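Local coordinates for protein ketol-acid reductoisomerase (NAD(+)) (uncultured archaeon GZfos26G2, PDB 4XDY) that catalyses the magnesium-dependent methyl migration and NADH-driven reduction of (S)-2-acetolactate to (R)-2,3-dihydroxyisovalerate in branched-chain amino acid biosynthesis, at residues D11-D16 with R166-A171. Residues are numbered along the deposited sequence; the frame is centred on the assembly and turned at random.
Sequences DSILRD and REVALA
I13 reaches from a short 3-10 turn ahead of strand 18-22 onto helix 165-175 and meets E167, V168 and A171. Its CB lies 3.8 Å from OE2 of E167. From there the chain forks: CG2 meets the methyl of A171 (CB, 3.7 Å), while the CG1 arm, turned anti to the backbone N (chi1 -162°), carries CD1 to the E167 carboxylate and, almost perpendicularly, to V168, with CD1 and V168 CG2 3.8 Å apart. E167, extended along its whole length, lays its apolar stem and carboxylate against I13. One water ties the two segments together, accepting from I13 N and donating to E167 OE2, each bond 2.8 Å; no direct hydrogen bond joins them. The A171 methyl, one helical turn beyond E167 and V168, is shared: besides I13 it meets D11 CA and L14 CG, the latter at 3.8 Å. L14 CD1 passes on to the A171 carbonyl, and the L14 side chain also touches M172 and A175. V168 also touches strand 128-134, as does A169. The loop leading into strand 18-22 thus packs along the side of a helix that flanks the central sheet of the N-terminal Rossmann domain, away from the NADH and magnesium sites.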
loop_
_atom_site.group_PDB
_atom_site.type_symbol
_atom_site.label_atom_id
_atom_site.label_comp_id
_atom_site.label_asym_id
_atom_site.label_seq_id
_atom_site.Cartn_x
_atom_site.Cartn_y
_atom_site.Cartn_z
ATOM N N ASP A 11 30.001 9.338 7.892
ATOM C CA ASP A 11 30.306 8.899 6.516
ATOM C C ASP A 11 31.584 9.399 5.889
ATOM O O ASP A 11 31.819 9.125 4.739
ATOM C CB ASP A 11 29.154 9.159 5.587
ATOM C CG ASP A 11 28.817 10.621 5.482
ATOM O OD1 ASP A 11 29.730 11.444 5.624
ATOM O OD2 ASP A 11 27.647 10.937 5.225
ATOM N N SER A 12 32.467 10.016 6.664
ATOM C CA SER A 12 33.654 10.626 6.093
ATOM C C SER A 12 34.661 9.650 5.527
ATOM O O SER A 12 35.382 10.014 4.616
ATOM C CB SER A 12 34.316 11.553 7.149
ATOM O OG SER A 12 34.657 10.857 8.297
ATOM N N ILE A 13 34.698 8.386 5.976
ATOM C CA ILE A 13 35.544 7.413 5.337
ATOM C C ILE A 13 35.424 7.323 3.765
ATOM O O ILE A 13 36.383 6.953 3.067
ATOM C CB ILE A 13 35.444 6.010 5.952
ATOM C CG1 ILE A 13 36.660 5.188 5.534
ATOM C CG2 ILE A 13 34.129 5.283 5.548
ATOM C CD1 ILE A 13 36.811 3.909 6.292
ATOM N N LEU A 14 34.221 7.578 3.260
ATOM C CA LEU A 14 33.943 7.471 1.799
ATOM C C LEU A 14 34.547 8.609 0.988
ATOM O O LEU A 14 34.644 8.494 -0.246
ATOM C CB LEU A 14 32.447 7.422 1.537
ATOM C CG LEU A 14 31.721 6.213 2.105
ATOM C CD1 LEU A 14 30.270 6.235 1.629
ATOM C CD2 LEU A 14 32.393 4.920 1.706
ATOM N N ARG A 15 34.942 9.681 1.677
ATOM C CA ARG A 15 35.721 10.794 1.078
ATOM C C ARG A 15 36.821 10.357 0.110
ATOM O O ARG A 15 36.984 10.911 -0.923
ATOM C CB ARG A 15 36.353 11.661 2.191
ATOM N N ASP A 16 37.618 9.383 0.397
ATOM C CA ASP A 16 38.631 9.062 -0.634
ATOM C C ASP A 16 38.429 7.600 -1.067
ATOM O O ASP A 16 39.375 6.811 -1.196
ATOM C CB ASP A 16 40.016 9.298 -0.076
ATOM C CG ASP A 16 40.083 8.926 1.375
ATOM O OD1 ASP A 16 39.348 7.974 1.756
ATOM O OD2 ASP A 16 40.791 9.613 2.137
ATOM N N ARG A 166 32.897 -2.460 8.681
ATOM C CA ARG A 166 31.669 -1.924 9.257
ATOM C C ARG A 166 31.532 -0.440 8.995
ATOM O O ARG A 166 30.464 0.095 8.723
ATOM C CB ARG A 166 31.571 -2.262 10.769
ATOM C CG ARG A 166 30.426 -1.561 11.520
ATOM C CD ARG A 166 30.341 -2.101 13.008
ATOM N NE ARG A 166 29.225 -1.544 13.781
ATOM C CZ ARG A 166 29.206 -0.371 14.383
ATOM N NH1 ARG A 166 30.284 0.402 14.418
ATOM N NH2 ARG A 166 28.077 0.000 15.006
ATOM N N GLU A 167 32.621 0.285 9.211
ATOM C CA GLU A 167 32.605 1.699 9.027
ATOM C C GLU A 167 32.196 2.104 7.586
ATOM O O GLU A 167 31.415 3.018 7.380
ATOM C CB GLU A 167 34.019 2.291 9.330
ATOM C CG GLU A 167 33.935 3.782 9.398
ATOM C CD GLU A 167 35.299 4.441 9.747
ATOM O OE1 GLU A 167 36.299 3.712 9.861
ATOM O OE2 GLU A 167 35.278 5.684 9.765
ATOM N N VAL A 168 32.751 1.398 6.618
ATOM C CA VAL A 168 32.457 1.609 5.190
ATOM C C VAL A 168 30.986 1.292 4.895
ATOM O O VAL A 168 30.303 2.121 4.313
ATOM C CB VAL A 168 33.352 0.754 4.316
ATOM C CG1 VAL A 168 32.892 0.811 2.855
ATOM C CG2 VAL A 168 34.787 1.251 4.477
ATOM N N ALA A 169 30.526 0.153 5.376
ATOM C CA ALA A 169 29.089 -0.261 5.155
ATOM C C ALA A 169 28.154 0.762 5.747
ATOM O O ALA A 169 27.277 1.311 5.078
ATOM C CB ALA A 169 28.859 -1.686 5.659
ATOM N N LEU A 170 28.382 1.169 7.016
ATOM C CA LEU A 170 27.476 2.125 7.620
ATOM C C LEU A 170 27.521 3.466 6.883
ATOM O O LEU A 170 26.505 4.169 6.738
ATOM C CB LEU A 170 27.743 2.307 9.139
ATOM C CG LEU A 170 27.451 1.096 10.013
ATOM C CD1 LEU A 170 27.995 1.338 11.411
ATOM C CD2 LEU A 170 25.955 0.810 10.175
ATOM N N ALA A 171 28.737 3.832 6.473
ATOM C CA ALA A 171 28.963 5.124 5.845
ATOM C C ALA A 171 28.143 5.175 4.558
ATOM O O ALA A 171 27.518 6.180 4.247
ATOM C CB ALA A 171 30.413 5.319 5.548
HETATM O O HOH W 1 33.507 7.350 8.333
#